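YcgJ protein (Bacillus subtilis, PDB 1XXL) probably acts as a methyltransferase that uses S-adenosylmethionine, although its substrate is not known. Local coordinates at residues 142-147 and 181-186; 213-218 and 222-227. All blocks are in the same frame, centred on the assembly; numbering follows the deposited sequence.

Contacts 1 and 2 illustrate how an elaboration on a Rossmann-like methyltransferase sheet can be tied to one long strand. They follow in series along the chain: 142-147 with 181-186 closes before the hairpin of 213-218 and 222-227 opens. Their centres lie about 15 Å apart, on the same side of the chain's centre, and both lie away from the residues that bind S-adenosylmethionine. Strand 222-236 carries one side of contact 2, pairs with strands 118-125, 166-179 and 215-216, and reaches contact 1 through Phe225, whose CZ is 3.7 Å from Trp183 CZ2. Both contacts pack against helix 191-202, and helix 131-144, which supplies Arg144, also covers Ile214 and Phe225 of contact 2.

Contact 1: 142-147 and 181-186; sequences RLRDPS and DSWIKR. With SO4 (sulfate ion), chain E.
Arg144, on the last turn of helix 131-144, comes nearest in the backbone to Ile184 of helix 180-187, with 7.3 Å between their CA atoms, a gap bridged by the side chain of Arg144, which meets both the ring and the backbone carbonyl of Trp183. This side chain is stretched across the indole. With CG anti to the backbone N (chi1 -174°) and a bend at chi2, it passes over one ring face: CG sits above the six-membered ring, a CH-pi contact at 3.8 Å from CG to the ring centroid, and the guanidinium lies almost flat over the five-membered ring, planes 15° apart, in a cation-pi stack.

While lying on the ring, the same group turns its NE and NH2 to the backbone. Both donate to Trp183 O, Arg144 NH2 at 3.0 Å in the carbonyl plane on a lone pair, NE from above that plane. Both bonds are bent, whereas the sulfate is met almost head-on: Arg144 NH2 lies 3.0 Å from sulfate O4 at 172°, and NH1 reaches O1. Arg186 completes the grip, its NE 3.0 Å from the same O4 and its NH2 on O3. The anion, probably from the crystallisation liquor, thus bridges two arginines and is likely to offset their like charges. In the crystal, stack, carbonyl and sulfate together probably fix the rotation of the Arg144 guanidinium.

Around this pair, Trp183 also packs on Leu140 and Asn141 of helix 131-144 and meets Phe225 of strand 222-236 edge-to-face, while Arg144 touches Ile197 of helix 191-202.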
ATOM      1  N   ARG A 142       9.468  -1.322  10.755  1.00 19.06           N
ATOM      2  CA  ARG A 142       8.843  -1.553  12.063  1.00 20.22           C
ATOM      3  C   ARG A 142       9.435  -0.651  13.174  1.00 20.02           C
ATOM      4  O   ARG A 142       8.731  -0.237  14.088  1.00 20.28           O
ATOM      5  CB  ARG A 142       8.944  -3.035  12.474  1.00 19.80           C
ATOM      6  CG  ARG A 142       7.797  -3.520  13.405  1.00 22.11           C
ATOM      7  CD  ARG A 142       7.646  -5.109  13.353  1.00 26.43           C
ATOM      8  NE  ARG A 142       7.372  -5.732  12.018  1.00 30.30           N
ATOM      9  CZ  ARG A 142       8.169  -6.608  11.372  1.00 31.22           C
ATOM     10  NH1 ARG A 142       9.342  -6.975  11.872  1.00 31.92           N
ATOM     11  NH2 ARG A 142       7.803  -7.121  10.189  1.00 30.33           N
ATOM     12  N   LEU A 143      10.725  -0.363  13.099  1.00 20.19           N
ATOM     13  CA  LEU A 143      11.373   0.512  14.083  1.00 20.68           C
ATOM     14  C   LEU A 143      10.723   1.895  14.037  1.00 21.53           C
ATOM     15  O   LEU A 143      10.491   2.534  15.072  1.00 20.58           O
ATOM     16  CB  LEU A 143      12.872   0.637  13.794  1.00 20.30           C
ATOM     17  CG  LEU A 143      13.766  -0.525  14.231  1.00 19.83           C
ATOM     18  CD1 LEU A 143      15.168  -0.327  13.730  1.00 19.55           C
ATOM     19  CD2 LEU A 143      13.797  -0.626  15.748  1.00 21.53           C
ATOM     20  N   ARG A 144      10.399   2.327  12.826  1.00 22.03           N
ATOM     21  CA  ARG A 144       9.867   3.655  12.616  1.00 23.49           C
ATOM     22  C   ARG A 144       8.368   3.687  12.854  1.00 24.20           C
ATOM     23  O   ARG A 144       7.848   4.684  13.335  1.00 24.52           O
ATOM     24  CB  ARG A 144      10.245   4.142  11.209  1.00 23.38           C
ATOM     25  CG  ARG A 144       9.883   5.589  10.896  1.00 23.88           C
ATOM     26  CD  ARG A 144       8.802   5.570   9.894  1.00 26.64           C
ATOM     27  NE  ARG A 144       8.417   6.899   9.482  1.00 29.23           N
ATOM     28  CZ  ARG A 144       7.516   7.128   8.542  1.00 27.32           C
ATOM     29  NH1 ARG A 144       6.923   6.110   7.928  1.00 26.28           N
ATOM     30  NH2 ARG A 144       7.216   8.375   8.223  1.00 28.11           N
ATOM     31  N   ASP A 145       7.674   2.588  12.549  1.00 25.25           N
ATOM     32  CA  ASP A 145       6.207   2.548  12.606  1.00 25.26           C
ATOM     33  C   ASP A 145       5.751   1.244  13.269  1.00 25.64           C
ATOM     34  O   ASP A 145       5.673   0.216  12.608  1.00 25.59           O
ATOM     35  CB  ASP A 145       5.646   2.678  11.180  1.00 25.79           C
ATOM     36  CG  ASP A 145       4.107   2.635  11.124  1.00 27.15           C
ATOM     37  OD1 ASP A 145       3.439   2.600  12.185  1.00 29.94           O
ATOM     38  OD2 ASP A 145       3.564   2.614  10.000  1.00 31.69           O
ATOM     39  N   PRO A 146       5.447   1.275  14.590  1.00 25.86           N
ATOM     40  CA  PRO A 146       4.980   0.051  15.255  1.00 25.51           C
ATOM     41  C   PRO A 146       3.638  -0.489  14.722  1.00 24.88           C
ATOM     42  O   PRO A 146       3.210  -1.553  15.110  1.00 25.72           O
ATOM     43  CB  PRO A 146       4.884   0.470  16.733  1.00 26.01           C
ATOM     44  CG  PRO A 146       5.774   1.681  16.835  1.00 26.71           C
ATOM     45  CD  PRO A 146       5.532   2.393  15.547  1.00 26.28           C
ATOM     46  N   SER A 147       2.994   0.245  13.833  1.00 23.97           N
ATOM     47  CA  SER A 147       1.829  -0.250  13.101  1.00 23.47           C
ATOM     48  C   SER A 147       2.206  -1.267  11.994  1.00 22.08           C
ATOM     49  O   SER A 147       1.363  -2.054  11.535  1.00 21.75           O
ATOM     50  CB  SER A 147       1.109   0.947  12.478  1.00 23.58           C
ATOM     51  OG  SER A 147      -0.257   0.662  12.352  1.00 28.56           O
ATOM     52  N   ASP A 181      15.422  12.772   7.074  1.00 19.07           N
ATOM     53  CA  ASP A 181      15.034  13.743   8.117  1.00 20.39           C
ATOM     54  C   ASP A 181      13.537  13.890   8.125  1.00 21.01           C
ATOM     55  O   ASP A 181      12.892  13.909   9.170  1.00 21.74           O
ATOM     56  CB  ASP A 181      15.647  15.124   7.884  1.00 21.38           C
ATOM     57  CG  ASP A 181      17.095  15.244   8.375  1.00 26.95           C
ATOM     58  OD1 ASP A 181      17.579  14.429   9.223  1.00 30.47           O
ATOM     59  OD2 ASP A 181      17.756  16.210   7.896  1.00 34.27           O
ATOM     60  N   SER A 182      12.983  13.992   6.935  1.00 21.42           N
ATOM     61  CA  SER A 182      11.553  14.151   6.759  1.00 21.39           C
ATOM     62  C   SER A 182      10.779  12.896   7.185  1.00 20.90           C
ATOM     63  O   SER A 182       9.749  12.983   7.833  1.00 19.74           O
ATOM     64  CB  SER A 182      11.303  14.502   5.301  1.00 21.97           C
ATOM     65  OG  SER A 182       9.947  14.367   4.987  1.00 26.00           O
ATOM     66  N   TRP A 183      11.301  11.732   6.824  1.00 20.70           N
ATOM     67  CA  TRP A 183      10.719  10.438   7.190  1.00 21.26           C
ATOM     68  C   TRP A 183      10.629  10.244   8.713  1.00 21.71           C
ATOM     69  O   TRP A 183       9.636   9.753   9.222  1.00 22.11           O
ATOM     70  CB  TRP A 183      11.613   9.362   6.575  1.00 19.70           C
ATOM     71  CG  TRP A 183      11.160   7.953   6.663  1.00 18.53           C
ATOM     72  CD1 TRP A 183      10.102   7.404   6.041  1.00 18.10           C
ATOM     73  CD2 TRP A 183      11.815   6.896   7.358  1.00 16.22           C
ATOM     74  NE1 TRP A 183      10.039   6.067   6.315  1.00 17.38           N
ATOM     75  CE2 TRP A 183      11.077   5.736   7.135  1.00 15.63           C
ATOM     76  CE3 TRP A 183      12.953   6.830   8.177  1.00 16.75           C
ATOM     77  CZ2 TRP A 183      11.443   4.500   7.669  1.00 17.75           C
ATOM     78  CZ3 TRP A 183      13.311   5.622   8.714  1.00 18.11           C
ATOM     79  CH2 TRP A 183      12.555   4.461   8.461  1.00 17.52           C
ATOM     80  N   ILE A 184      11.682  10.620   9.426  1.00 23.57           N
ATOM     81  CA  ILE A 184      11.691  10.561  10.885  1.00 25.08           C
ATOM     82  C   ILE A 184      10.687  11.528  11.492  1.00 26.20           C
ATOM     83  O   ILE A 184       9.947  11.140  12.384  1.00 25.87           O
ATOM     84  CB  ILE A 184      13.080  10.853  11.452  1.00 25.15           C
ATOM     85  CG1 ILE A 184      14.044   9.713  11.108  1.00 25.48           C
ATOM     86  CG2 ILE A 184      13.018  11.092  12.978  1.00 25.28           C
ATOM     87  CD1 ILE A 184      13.677   8.336  11.652  1.00 25.14           C
ATOM     88  N   LYS A 185      10.670  12.772  11.008  1.00 27.95           N
ATOM     89  CA  LYS A 185       9.674  13.767  11.451  1.00 30.19           C
ATOM     90  C   LYS A 185       8.211  13.322  11.258  1.00 30.72           C
ATOM     91  O   LYS A 185       7.426  13.398  12.187  1.00 31.44           O
ATOM     92  CB  LYS A 185       9.905  15.126  10.772  1.00 30.49           C
ATOM     93  CG  LYS A 185      10.982  15.967  11.438  1.00 32.70           C
ATOM     94  CD  LYS A 185      11.014  17.414  10.890  1.00 33.54           C
ATOM     95  CE  LYS A 185       9.916  18.324  11.504  1.00 36.64           C
ATOM     96  NZ  LYS A 185       9.894  19.723  10.892  1.00 36.28           N
ATOM     97  N   ARG A 186       7.860  12.831  10.074  1.00 31.88           N
ATOM     98  CA  ARG A 186       6.498  12.339   9.800  1.00 32.74           C
ATOM     99  C   ARG A 186       6.105  11.107  10.629  1.00 33.58           C
ATOM    100  O   ARG A 186       4.913  10.843  10.824  1.00 33.88           O
ATOM    101  CB  ARG A 186       6.342  11.980   8.323  1.00 32.53           C
ATOM    102  CG  ARG A 186       6.461  13.153   7.360  1.00 33.55           C
ATOM    103  CD  ARG A 186       6.014  12.748   5.939  1.00 34.31           C
ATOM    104  NE  ARG A 186       6.843  11.668   5.386  1.00 36.67           N
ATOM    105  CZ  ARG A 186       7.834  11.813   4.503  1.00 36.57           C
ATOM    106  NH1 ARG A 186       8.146  13.006   4.019  1.00 38.75           N
ATOM    107  NH2 ARG A 186       8.519  10.747   4.088  1.00 35.74           N
TER
HETATM  108  S   SO4 E 406       5.484   8.141   4.859  1.00 57.33           S
HETATM  109  O1  SO4 E 406       5.216   6.798   5.367  1.00 56.37           O
HETATM  110  O2  SO4 E 406       4.494   8.466   3.824  1.00 57.54           O
HETATM  111  O3  SO4 E 406       6.814   8.205   4.238  1.00 56.92           O
HETATM  112  O4  SO4 E 406       5.368   9.069   5.987  1.00 56.68           O

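Contact 2: 213-218 and 222-227; sequences CITLNQ and PISFCL
Ile223 lays its CG1-CD1 arm across the amide of Asn217, the two side chains crossing at about a right angle, with Ile223 CG1 3.4 Å from Asn217 ND2. CD1 also meets Asn217 CG and the backbone. The amide of Asn217 is held in place by a hydrogen bond from ND2 to Gln221 O in the turn, and an alanine here would probably leave that carbonyl without this donor and the CG1-CD1 arm of Ile223 without the amide it lies across.

The strands form a short antiparallel beta hairpin interrupted by a classic bulge, in which Ile223 and Ser224 both face Thr215. Thr215 O accepts from Ile223 N at 2.8 Å and from Ser224 N at 3.2 Å, both donors on the same face of its carbonyl plane. Thr215 N returns a nearly straight bond to Ser224 O, 2.9 Å long. On the face carrying Thr215 and Ser224, the serine OG, at chi1 62° between its own backbone N and carbonyl carbon, lies 3.3 Å from Thr215 CB. On the other face Leu216 CD2 rests against the ring of Pro222, 3.8 Å from Pro222 CB, and Pro222 packs on Ile198 and Leu201 of helix 191-202. Cys213, with positive phi, is the C-prime residue of the Schellman motif that ends helix 206-211, and its CB meets Cys226 SG at 3.8 Å. Beside it, Phe225 CA points its hydrogen at Cys213 O, a CA-H...O contact of 3.4 Å.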
ATOM      1  N   CYS A 213      19.978   1.672  -1.457  1.00 12.23           N
ATOM      2  CA  CYS A 213      20.535   2.967  -1.835  1.00 12.30           C
ATOM      3  C   CYS A 213      20.805   3.852  -0.624  1.00 12.82           C
ATOM      4  O   CYS A 213      20.382   5.001  -0.570  1.00 13.21           O
ATOM      5  CB  CYS A 213      19.583   3.680  -2.775  1.00 12.09           C
ATOM      6  SG  CYS A 213      19.121   2.706  -4.210  1.00 14.45           S
ATOM      7  N   ILE A 214      21.526   3.308   0.344  1.00 13.77           N
ATOM      8  CA  ILE A 214      21.732   3.977   1.617  1.00 14.57           C
ATOM      9  C   ILE A 214      22.798   5.056   1.485  1.00 14.88           C
ATOM     10  O   ILE A 214      23.935   4.793   1.074  1.00 14.79           O
ATOM     11  CB  ILE A 214      22.083   2.966   2.730  1.00 14.23           C
ATOM     12  CG1 ILE A 214      20.916   2.020   2.956  1.00 14.88           C
ATOM     13  CG2 ILE A 214      22.389   3.671   4.066  1.00 14.92           C
ATOM     14  CD1 ILE A 214      21.226   0.876   3.998  1.00 15.70           C
ATOM     15  N   THR A 215      22.413   6.283   1.812  1.00 15.55           N
ATOM     16  CA  THR A 215      23.333   7.416   1.796  1.00 16.08           C
ATOM     17  C   THR A 215      23.434   7.974   3.227  1.00 16.05           C
ATOM     18  O   THR A 215      22.412   8.202   3.870  1.00 13.95           O
ATOM     19  CB  THR A 215      22.877   8.501   0.788  1.00 15.66           C
ATOM     20  OG1 THR A 215      22.866   7.941  -0.538  1.00 17.95           O
ATOM     21  CG2 THR A 215      23.835   9.698   0.793  1.00 15.12           C
ATOM     22  N   LEU A 216      24.675   8.161   3.695  1.00 16.79           N
ATOM     23  CA  LEU A 216      24.982   8.612   5.060  1.00 18.47           C
ATOM     24  C   LEU A 216      25.986   9.772   5.067  1.00 19.50           C
ATOM     25  O   LEU A 216      26.813   9.888   4.164  1.00 19.01           O
ATOM     26  CB  LEU A 216      25.600   7.446   5.869  1.00 18.27           C
ATOM     27  CG  LEU A 216      24.866   6.094   5.850  1.00 17.98           C
ATOM     28  CD1 LEU A 216      25.693   5.008   6.496  1.00 19.24           C
ATOM     29  CD2 LEU A 216      23.538   6.225   6.534  1.00 17.63           C
ATOM     30  N   ASN A 217      25.909  10.615   6.096  1.00 20.95           N
ATOM     31  CA  ASN A 217      26.982  11.566   6.415  1.00 22.57           C
ATOM     32  C   ASN A 217      28.200  10.821   6.965  1.00 23.93           C
ATOM     33  O   ASN A 217      28.077   9.684   7.443  1.00 23.81           O
ATOM     34  CB  ASN A 217      26.519  12.572   7.470  1.00 22.85           C
ATOM     35  CG  ASN A 217      25.576  13.615   6.911  1.00 23.77           C
ATOM     36  OD1 ASN A 217      26.002  14.514   6.192  1.00 25.76           O
ATOM     37  ND2 ASN A 217      24.296  13.536   7.280  1.00 24.53           N
ATOM     38  N   GLN A 218      29.373  11.456   6.909  1.00 25.50           N
ATOM     39  CA  GLN A 218      30.588  10.848   7.481  1.00 26.58           C
ATOM     40  C   GLN A 218      30.426  10.510   8.953  1.00 26.11           C
ATOM     41  O   GLN A 218      30.955   9.513   9.396  1.00 25.89           O
ATOM     42  CB  GLN A 218      31.828  11.732   7.323  1.00 27.14           C
ATOM     43  CG  GLN A 218      32.228  11.949   5.872  1.00 30.55           C
ATOM     44  CD  GLN A 218      33.741  12.063   5.638  1.00 31.60           C
ATOM     45  OE1 GLN A 218      34.510  12.438   6.549  1.00 38.90           O
ATOM     46  NE2 GLN A 218      34.169  11.772   4.396  1.00 35.45           N
ATOM     47  N   PRO A 222      22.102   9.449   8.936  1.00 18.45           N
ATOM     48  CA  PRO A 222      21.592   9.044   7.621  1.00 17.42           C
ATOM     49  C   PRO A 222      21.021  10.214   6.836  1.00 15.69           C
ATOM     50  O   PRO A 222      20.518  11.172   7.423  1.00 14.70           O
ATOM     51  CB  PRO A 222      20.515   8.018   7.963  1.00 16.87           C
ATOM     52  CG  PRO A 222      20.810   7.619   9.401  1.00 18.46           C
ATOM     53  CD  PRO A 222      21.294   8.870  10.019  1.00 17.98           C
ATOM     54  N   ILE A 223      21.109  10.113   5.510  1.00 14.47           N
ATOM     55  CA  ILE A 223      20.613  11.139   4.614  1.00 13.55           C
ATOM     56  C   ILE A 223      19.418  10.650   3.815  1.00 12.50           C
ATOM     57  O   ILE A 223      18.388  11.325   3.757  1.00 12.15           O
ATOM     58  CB  ILE A 223      21.745  11.611   3.684  1.00 13.54           C
ATOM     59  CG1 ILE A 223      22.773  12.389   4.513  1.00 14.32           C
ATOM     60  CG2 ILE A 223      21.201  12.493   2.565  1.00 13.30           C
ATOM     61  CD1 ILE A 223      24.104  12.573   3.819  1.00 14.91           C
ATOM     62  N   SER A 224      19.560   9.489   3.183  1.00 11.88           N
ATOM     63  CA  SER A 224      18.509   8.956   2.343  1.00 11.90           C
ATOM     64  C   SER A 224      18.632   7.447   2.154  1.00 11.28           C
ATOM     65  O   SER A 224      19.676   6.851   2.421  1.00 10.92           O
ATOM     66  CB  SER A 224      18.511   9.665   0.976  1.00 12.13           C
ATOM     67  OG  SER A 224      19.725   9.454   0.291  1.00 13.17           O
ATOM     68  N   PHE A 225      17.545   6.845   1.702  1.00 10.86           N
ATOM     69  CA  PHE A 225      17.547   5.445   1.271  1.00 10.92           C
ATOM     70  C   PHE A 225      16.375   5.249   0.333  1.00 10.59           C
ATOM     71  O   PHE A 225      15.564   6.156   0.178  1.00  9.81           O
ATOM     72  CB  PHE A 225      17.520   4.473   2.467  1.00 10.68           C
ATOM     73  CG  PHE A 225      16.314   4.617   3.370  1.00  9.81           C
ATOM     74  CD1 PHE A 225      15.155   3.890   3.131  1.00 10.30           C
ATOM     75  CD2 PHE A 225      16.352   5.465   4.478  1.00 11.79           C
ATOM     76  CE1 PHE A 225      14.057   4.015   3.972  1.00 11.28           C
ATOM     77  CE2 PHE A 225      15.264   5.585   5.323  1.00 12.07           C
ATOM     78  CZ  PHE A 225      14.104   4.870   5.058  1.00 10.87           C
ATOM     79  N   CYS A 226      16.299   4.092  -0.304  1.00 10.29           N
ATOM     80  CA  CYS A 226      15.182   3.775  -1.164  1.00 12.01           C
ATOM     81  C   CYS A 226      14.510   2.504  -0.720  1.00 12.08           C
ATOM     82  O   CYS A 226      15.171   1.539  -0.340  1.00 12.71           O
ATOM     83  CB  CYS A 226      15.620   3.597  -2.617  1.00 12.26           C
ATOM     84  SG  CYS A 226      16.134   5.125  -3.479  1.00 16.22           S
ATOM     85  N   LEU A 227      13.194   2.512  -0.804  1.00 12.07           N
ATOM     86  CA  LEU A 227      12.385   1.337  -0.644  1.00 13.03           C
ATOM     87  C   LEU A 227      12.082   0.797  -2.048  1.00 12.93           C
ATOM     88  O   LEU A 227      12.251   1.506  -3.036  1.00 12.64           O
ATOM     89  CB  LEU A 227      11.098   1.676   0.097  1.00 13.30           C
ATOM     90  CG  LEU A 227      10.983   1.516   1.622  1.00 15.80           C
ATOM     91  CD1 LEU A 227      12.260   1.336   2.401  1.00 17.22           C
ATOM     92  CD2 LEU A 227      10.103   2.563   2.244  1.00 14.60           C
TER